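Local structure of quinoline 2-oxidoreductase large subunit (Pseudomonas putida, 1T3Q) at residues A643-I648 against R656-F661; S461-V466 against M746-A751; S197-E202 against Y711-T716. The protein is the molybdenum-bearing large subunit of quinoline 2-oxidoreductase, a molybdenum hydroxylase of the xanthine dehydrogenase family that probably hydroxylates quinoline beside its ring nitrogen. All blocks are in the same frame, centred on the assembly; numbering follows the deposited sequence.

Interaction 1 (A643-I648 against R656-F661)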
# COMPACT_ATOMS: atom_id res chain seq x y z
N ALA B 643 -31.15 -30.97 15.56
CA ALA B 643 -31.36 -32.17 16.36
C ALA B 643 -30.00 -32.84 16.46
O ALA B 643 -29.29 -32.96 15.46
CB ALA B 643 -32.36 -33.10 15.70
N ALA B 644 -29.63 -33.24 17.67
CA ALA B 644 -28.35 -33.88 17.89
C ALA B 644 -28.55 -35.19 18.62
O ALA B 644 -29.46 -35.33 19.44
CB ALA B 644 -27.44 -32.96 18.71
N ILE B 645 -27.71 -36.16 18.28
CA ILE B 645 -27.75 -37.45 18.94
C ILE B 645 -26.38 -37.61 19.59
O ILE B 645 -25.35 -37.46 18.94
CB ILE B 645 -27.97 -38.60 17.94
CG1 ILE B 645 -29.40 -38.52 17.37
CG2 ILE B 645 -27.76 -39.94 18.64
CD1 ILE B 645 -29.73 -39.61 16.36
N VAL B 646 -26.38 -37.87 20.89
CA VAL B 646 -25.14 -38.03 21.64
C VAL B 646 -25.11 -39.40 22.28
O VAL B 646 -26.15 -39.98 22.61
CB VAL B 646 -24.99 -36.97 22.76
CG1 VAL B 646 -25.04 -35.57 22.17
CG2 VAL B 646 -26.06 -37.16 23.82
N GLU B 647 -23.90 -39.92 22.45
CA GLU B 647 -23.71 -41.22 23.08
C GLU B 647 -22.78 -41.01 24.26
O GLU B 647 -21.68 -40.48 24.11
CB GLU B 647 -23.07 -42.21 22.10
CG GLU B 647 -22.65 -43.51 22.77
CD GLU B 647 -21.82 -44.40 21.85
OE1 GLU B 647 -22.40 -45.04 20.96
OE2 GLU B 647 -20.58 -44.43 22.03
N ILE B 648 -23.22 -41.43 25.44
CA ILE B 648 -22.43 -41.30 26.65
C ILE B 648 -22.05 -42.68 27.17
O ILE B 648 -22.91 -43.54 27.32
CB ILE B 648 -23.23 -40.57 27.76
CG1 ILE B 648 -23.63 -39.18 27.28
CG2 ILE B 648 -22.40 -40.49 29.02
CD1 ILE B 648 -24.57 -38.46 28.23
N ARG B 656 -19.95 -38.41 23.00
CA ARG B 656 -19.70 -38.29 21.57
C ARG B 656 -20.96 -37.85 20.84
O ARG B 656 -22.04 -38.41 21.06
CB ARG B 656 -19.21 -39.65 21.04
CG ARG B 656 -18.94 -39.73 19.55
CD ARG B 656 -18.09 -40.96 19.21
NE ARG B 656 -18.78 -41.89 18.31
CZ ARG B 656 -19.50 -42.93 18.71
NH1 ARG B 656 -20.09 -43.72 17.82
NH2 ARG B 656 -19.63 -43.20 20.00
N VAL B 657 -20.85 -36.83 20.00
CA VAL B 657 -21.98 -36.37 19.21
C VAL B 657 -21.88 -37.22 17.95
O VAL B 657 -21.02 -36.98 17.11
CB VAL B 657 -21.86 -34.89 18.82
CG1 VAL B 657 -23.10 -34.46 18.05
CG2 VAL B 657 -21.66 -34.03 20.06
N THR B 658 -22.76 -38.21 17.84
CA THR B 658 -22.73 -39.12 16.70
C THR B 658 -23.49 -38.65 15.47
O THR B 658 -23.15 -39.04 14.36
CB THR B 658 -23.29 -40.50 17.09
OG1 THR B 658 -24.67 -40.37 17.46
CG2 THR B 658 -22.51 -41.07 18.25
N ASP B 659 -24.50 -37.81 15.67
CA ASP B 659 -25.31 -37.32 14.57
C ASP B 659 -25.74 -35.88 14.79
O ASP B 659 -25.91 -35.43 15.92
CB ASP B 659 -26.57 -38.17 14.40
CG ASP B 659 -26.27 -39.63 14.18
OD1 ASP B 659 -26.14 -40.05 13.01
OD2 ASP B 659 -26.16 -40.37 15.18
N PHE B 660 -25.94 -35.16 13.69
CA PHE B 660 -26.41 -33.79 13.76
C PHE B 660 -27.25 -33.52 12.53
O PHE B 660 -26.84 -33.80 11.40
CB PHE B 660 -25.24 -32.81 13.86
CG PHE B 660 -25.40 -31.79 14.96
CD1 PHE B 660 -26.38 -30.81 14.88
CD2 PHE B 660 -24.61 -31.86 16.10
CE1 PHE B 660 -26.57 -29.91 15.93
CE2 PHE B 660 -24.79 -30.96 17.15
CZ PHE B 660 -25.78 -29.99 17.07
N PHE B 661 -28.45 -33.00 12.78
CA PHE B 661 -29.39 -32.69 11.72
C PHE B 661 -29.73 -31.21 11.81
O PHE B 661 -29.93 -30.68 12.90
CB PHE B 661 -30.66 -33.51 11.92
CG PHE B 661 -30.41 -34.99 12.07
CD1 PHE B 661 -30.28 -35.81 10.95
CD2 PHE B 661 -30.31 -35.57 13.33
CE1 PHE B 661 -30.05 -37.18 11.09
CE2 PHE B 661 -30.08 -36.93 13.48
CZ PHE B 661 -29.95 -37.74 12.36
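Ala643-Ile648 and Arg656-Phe661 pair as antiparallel neighbours in a beta hairpin, the two inner strands of a four-stranded mixed sheet. At one end Ala643 and Phe661 exchange both backbone bonds, Phe661 N giving to Ala643 O at 2.8 Å; at the other, Glu647 and Arg656 do the same. Between them the register slips by one residue. Thr658 N donates to Ile645 O at 2.9 Å, while Asp659 N reaches that oxygen only in a weak bond. Thr658 OG1 lies between its backbone N and carbonyl carbon (chi1 63°), a rotation that brings it against Ile645 CG2 and lets it donate to Asp659 OD2 at 2.7 Å. Arg445 then holds both side chains, through a salt bridge to the carboxylate and a hydrogen bond to the hydroxyl. Next to them the Ile645 CD1 methyl meets the edge of the Phe661 ring. Arg656 runs alongside Glu647 and bends at chi3, bringing NH2 to Glu647 OE2 at 2.6 Å, a salt bridge but a poorly angled, weak hydrogen bond, the carboxylate and guanidinium planes 71° apart; Thr658 CG2 lies over one guanidinium face. On the other side of the sheet, facing helices 672-692 and 744-761, Ala644 CB sits over the Phe660 ring in a CH-pi contact, 3.9 Å from the centroid. Thr658 and Asp659, both set opposite Ile645, make this a classic beta bulge within an antiparallel hairpin.

Interaction 2 (S461-V466 against M746-A751). Unlike the reference sequence in segment 461-466: Glu465 (reference Asp), Val466 (reference Cys).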
# COMPACT_ATOMS: atom_id res chain seq x y z
N SER B 461 -33.98 -28.70 19.08
CA SER B 461 -33.96 -27.26 19.26
C SER B 461 -34.54 -26.57 18.03
O SER B 461 -34.05 -26.75 16.92
CB SER B 461 -32.53 -26.76 19.48
OG SER B 461 -32.50 -25.35 19.53
N VAL B 462 -35.61 -25.81 18.24
CA VAL B 462 -36.26 -25.07 17.17
C VAL B 462 -36.08 -23.59 17.48
O VAL B 462 -36.28 -23.17 18.63
CB VAL B 462 -37.76 -25.42 17.09
CG1 VAL B 462 -38.43 -24.60 16.00
CG2 VAL B 462 -37.93 -26.92 16.81
N PHE B 463 -35.70 -22.81 16.48
CA PHE B 463 -35.46 -21.39 16.72
C PHE B 463 -35.91 -20.45 15.61
O PHE B 463 -36.30 -20.87 14.51
CB PHE B 463 -33.95 -21.15 16.89
CG PHE B 463 -33.18 -21.21 15.58
CD1 PHE B 463 -32.87 -22.43 15.00
CD2 PHE B 463 -32.87 -20.04 14.90
CE1 PHE B 463 -32.26 -22.49 13.74
CE2 PHE B 463 -32.27 -20.08 13.64
CZ PHE B 463 -31.96 -21.31 13.06
N ASN B 464 -35.86 -19.16 15.93
CA ASN B 464 -36.13 -18.09 14.99
C ASN B 464 -34.98 -17.16 15.36
O ASN B 464 -34.38 -17.33 16.43
CB ASN B 464 -37.54 -17.48 15.17
CG ASN B 464 -37.64 -16.52 16.33
OD1 ASN B 464 -36.82 -16.52 17.24
ND2 ASN B 464 -38.68 -15.69 16.30
N GLU B 465 -34.63 -16.22 14.50
CA GLU B 465 -33.49 -15.36 14.77
C GLU B 465 -33.61 -14.01 14.08
O GLU B 465 -34.05 -13.93 12.93
CB GLU B 465 -32.22 -16.08 14.27
CG GLU B 465 -30.98 -15.23 14.10
CD GLU B 465 -29.88 -15.95 13.31
OE1 GLU B 465 -28.75 -15.43 13.24
OE2 GLU B 465 -30.14 -17.04 12.76
N VAL B 466 -33.24 -12.93 14.78
CA VAL B 466 -33.29 -11.61 14.16
C VAL B 466 -32.04 -11.46 13.30
O VAL B 466 -30.92 -11.66 13.78
CB VAL B 466 -33.34 -10.48 15.23
CG1 VAL B 466 -34.65 -10.58 16.02
CG2 VAL B 466 -32.14 -10.56 16.15
N MET B 746 -25.06 -21.33 16.24
CA MET B 746 -24.56 -21.07 17.59
C MET B 746 -25.66 -20.58 18.51
O MET B 746 -25.47 -20.44 19.72
CB MET B 746 -23.39 -20.09 17.57
CG MET B 746 -22.02 -20.78 17.64
SD MET B 746 -21.83 -21.85 19.10
CE MET B 746 -21.61 -20.61 20.39
N ILE B 747 -26.83 -20.30 17.95
CA ILE B 747 -27.95 -19.88 18.76
C ILE B 747 -28.69 -21.15 19.18
O ILE B 747 -28.99 -21.35 20.35
CB ILE B 747 -28.95 -19.00 17.96
CG1 ILE B 747 -28.34 -17.64 17.66
CG2 ILE B 747 -30.26 -18.86 18.74
CD1 ILE B 747 -29.20 -16.79 16.75
N SER B 748 -28.92 -22.02 18.20
CA SER B 748 -29.68 -23.24 18.39
C SER B 748 -28.96 -24.58 18.60
O SER B 748 -29.37 -25.37 19.44
CB SER B 748 -30.66 -23.37 17.22
OG SER B 748 -31.37 -24.60 17.24
N ALA B 749 -27.90 -24.84 17.85
CA ALA B 749 -27.21 -26.12 18.01
C ALA B 749 -26.76 -26.42 19.45
O ALA B 749 -26.80 -27.56 19.89
CB ALA B 749 -26.01 -26.21 17.05
N PRO B 750 -26.32 -25.40 20.21
CA PRO B 750 -25.91 -25.74 21.57
C PRO B 750 -27.07 -26.33 22.36
O PRO B 750 -26.89 -27.24 23.18
CB PRO B 750 -25.45 -24.40 22.14
CG PRO B 750 -24.97 -23.66 20.92
CD PRO B 750 -26.05 -23.98 19.91
N ALA B 751 -28.27 -25.81 22.12
CA ALA B 751 -29.46 -26.29 22.81
C ALA B 751 -29.73 -27.74 22.46
O ALA B 751 -30.10 -28.54 23.32
CB ALA B 751 -30.66 -25.42 22.45
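Ser461 and Ser748 join strand to helix through their hydroxyls, OG to OG at 2.7 Å, in a buried hydrogen bond that either could donate. Both hydroxyls have further partners: Gln379 NE2 bonds to Ser461 OG, and His642 ND1 to Ser748 OG. With OG anti to the backbone N (chi1 175°), Ser461 reaches the helix, where its OG also touches the Ala751 CB methyl at 3.5 Å.

The apolar contacts follow along the strand. Phe463 CD1 approaches Ser748 CB to 3.3 Å, the methylene coming at the ring obliquely; an alanine here would probably leave a gap beside Ser748 and take from His642 the ring it packs against. Farther on, the CD1 methyl of Ile747, 3.6 Å from both Glu465 CG and CD, spans the end of the Glu465 stem and the root of its carboxylate, whose OE1 is hydrogen-bonded to Ser547 OG. Glu465 differs from the reference sequence.

Residues 461-466 of strand 454-467, at the border of its sheet and backbone-bonded to strand 636-649, run nearly antiparallel to residues 746-751 of helix 744-761, at 164°. Helix 375-393 packs on both elements, and helix 672-692 lies against Ala749 and Pro750.

Interaction 3 (S197-E202 against Y711-T716)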
# COMPACT_ATOMS: atom_id res chain seq x y z
N SER B 197 -14.34 -18.42 24.78
CA SER B 197 -13.63 -17.46 23.95
C SER B 197 -13.97 -17.77 22.50
O SER B 197 -14.15 -18.93 22.15
CB SER B 197 -12.11 -17.59 24.15
OG SER B 197 -11.42 -16.79 23.20
N ALA B 198 -14.07 -16.73 21.67
CA ALA B 198 -14.36 -16.93 20.25
C ALA B 198 -13.21 -17.78 19.70
O ALA B 198 -13.37 -18.53 18.74
CB ALA B 198 -14.42 -15.59 19.53
N CYS B 199 -12.05 -17.63 20.33
CA CYS B 199 -10.85 -18.37 19.96
C CYS B 199 -10.63 -18.52 18.45
O CYS B 199 -10.55 -19.64 17.93
CB CYS B 199 -10.88 -19.75 20.64
SG CYS B 199 -9.29 -20.63 20.67
N PRO B 200 -10.53 -17.40 17.72
CA PRO B 200 -10.30 -17.50 16.27
C PRO B 200 -8.87 -18.00 16.09
O PRO B 200 -8.03 -17.74 16.95
CB PRO B 200 -10.48 -16.06 15.80
CG PRO B 200 -9.98 -15.27 16.98
CD PRO B 200 -10.62 -15.99 18.14
N MET B 201 -8.57 -18.71 15.01
CA MET B 201 -7.21 -19.20 14.82
C MET B 201 -6.20 -18.06 14.70
O MET B 201 -5.04 -18.20 15.09
CB MET B 201 -7.11 -20.16 13.63
CG MET B 201 -7.69 -21.54 13.92
SD MET B 201 -6.92 -22.37 15.35
CE MET B 201 -8.03 -21.85 16.68
N GLU B 202 -6.64 -16.93 14.14
CA GLU B 202 -5.78 -15.76 14.04
C GLU B 202 -6.17 -14.86 15.22
O GLU B 202 -7.35 -14.53 15.38
CB GLU B 202 -6.01 -14.98 12.75
CG GLU B 202 -5.26 -13.65 12.73
CD GLU B 202 -5.82 -12.67 11.72
OE1 GLU B 202 -7.05 -12.43 11.74
OE2 GLU B 202 -5.04 -12.12 10.92
N TYR B 711 -7.76 -24.95 27.14
CA TYR B 711 -8.99 -24.52 26.49
C TYR B 711 -9.14 -25.42 25.27
O TYR B 711 -8.44 -25.25 24.27
CB TYR B 711 -8.92 -23.06 26.04
CG TYR B 711 -10.26 -22.53 25.60
CD1 TYR B 711 -11.22 -22.16 26.55
CD2 TYR B 711 -10.60 -22.45 24.25
CE1 TYR B 711 -12.50 -21.72 26.15
CE2 TYR B 711 -11.87 -22.02 23.84
CZ TYR B 711 -12.81 -21.66 24.80
OH TYR B 711 -14.07 -21.26 24.41
N LEU B 712 -10.07 -26.36 25.35
CA LEU B 712 -10.29 -27.33 24.30
C LEU B 712 -11.35 -26.97 23.27
O LEU B 712 -12.53 -26.87 23.60
CB LEU B 712 -10.66 -28.67 24.94
CG LEU B 712 -9.87 -29.06 26.20
CD1 LEU B 712 -10.42 -30.38 26.74
CD2 LEU B 712 -8.39 -29.17 25.87
N ILE B 713 -10.93 -26.77 22.02
CA ILE B 713 -11.90 -26.49 20.97
C ILE B 713 -12.02 -27.76 20.14
O ILE B 713 -11.09 -28.58 20.09
CB ILE B 713 -11.50 -25.30 20.07
CG1 ILE B 713 -10.14 -25.55 19.41
CG2 ILE B 713 -11.52 -23.99 20.87
CD1 ILE B 713 -9.81 -24.55 18.34
N PRO B 714 -13.16 -27.95 19.48
CA PRO B 714 -13.35 -29.16 18.68
C PRO B 714 -12.35 -29.47 17.57
O PRO B 714 -11.84 -28.58 16.89
CB PRO B 714 -14.79 -29.03 18.17
CG PRO B 714 -15.13 -27.58 18.34
CD PRO B 714 -14.40 -27.17 19.59
N THR B 715 -12.09 -30.76 17.41
CA THR B 715 -11.19 -31.26 16.39
C THR B 715 -12.02 -32.12 15.43
O THR B 715 -13.23 -32.27 15.61
CB THR B 715 -10.11 -32.17 17.00
OG1 THR B 715 -10.74 -33.36 17.50
CG2 THR B 715 -9.40 -31.47 18.15
N THR B 716 -11.36 -32.68 14.42
CA THR B 716 -12.02 -33.54 13.45
C THR B 716 -12.67 -34.75 14.13
O THR B 716 -13.55 -35.39 13.55
CB THR B 716 -10.99 -34.08 12.44
OG1 THR B 716 -9.86 -34.58 13.15
CG2 THR B 716 -10.55 -33.00 11.47
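Tyr711 OH takes a nearly straight hydrogen bond from Ser197 N, 2.9 Å long with an N-H...O angle of 169°, and this bond ties the loop after strand 185-193 to the loop ahead of strand 722-726. Ser197 O also lies close, 3.2 Å from Tyr711 OH. The phenol is thus fixed at its far end, with CG anti to the backbone N (chi1 -169°) carrying the ring across to the opposite loop. There Cys199 CB approaches Tyr711 CE2 to 4.0 Å, and Cys199 SG makes an oblique sulfur-aromatic contact, 5.3 Å from the ring centroid. Glu693 OE2 also meets the hydroxyl in a weak hydrogen bond, and Phe289 of helix 285-291 meets the same ring, the two planes about 55° apart.

Within 197-202, Ser197 OG faces the backbone N of Cys199, two residues on, in what looks like an ST turn, though the position of that N is doubtful. The two loops belong to the two molybdopterin cofactor-binding regions of the chain, which meet here beside an iron-sulfur cluster. Farther along, Ile713 offers two methyls: CG2 lies 4.0 Å from Cys199 SG, while CD1 meets the CE methyl of Met201 tip to tip at 3.6 Å. Met201 gets there by bending at both chi2 and chi3.

The Met201 side chain also touches that cluster and packs on Phe109 of the small subunit, while Arg143 of the small subunit packs on Ile713 and donates through NE to Ala198 O, and Arg186 of the medium subunit rests against Leu712 and Thr715.

How the interactions relate
Interactions 1 and 2 belong to one sheet: strand 636-649, half of the hairpin of interaction 1, is the neighbour of strand 454-467, which helix 744-761 packs on in interaction 2. Their centres are about 16 Å apart, and they touch where Phe660 CZ meets Ala749 CB at 3.8 Å. Interaction 3 lies about 20 Å from each, centre to centre, without touching either. Along the chain the local hairpin is nested inside the long loops closed by interactions 2 and 3, whose segments alternate in the order 197-202, 461-466, 711-716, 746-751. Distant parts of the chain are thus interlaced, from the hairpin sheet to the loops bordering the other subunits and an iron-sulfur cluster.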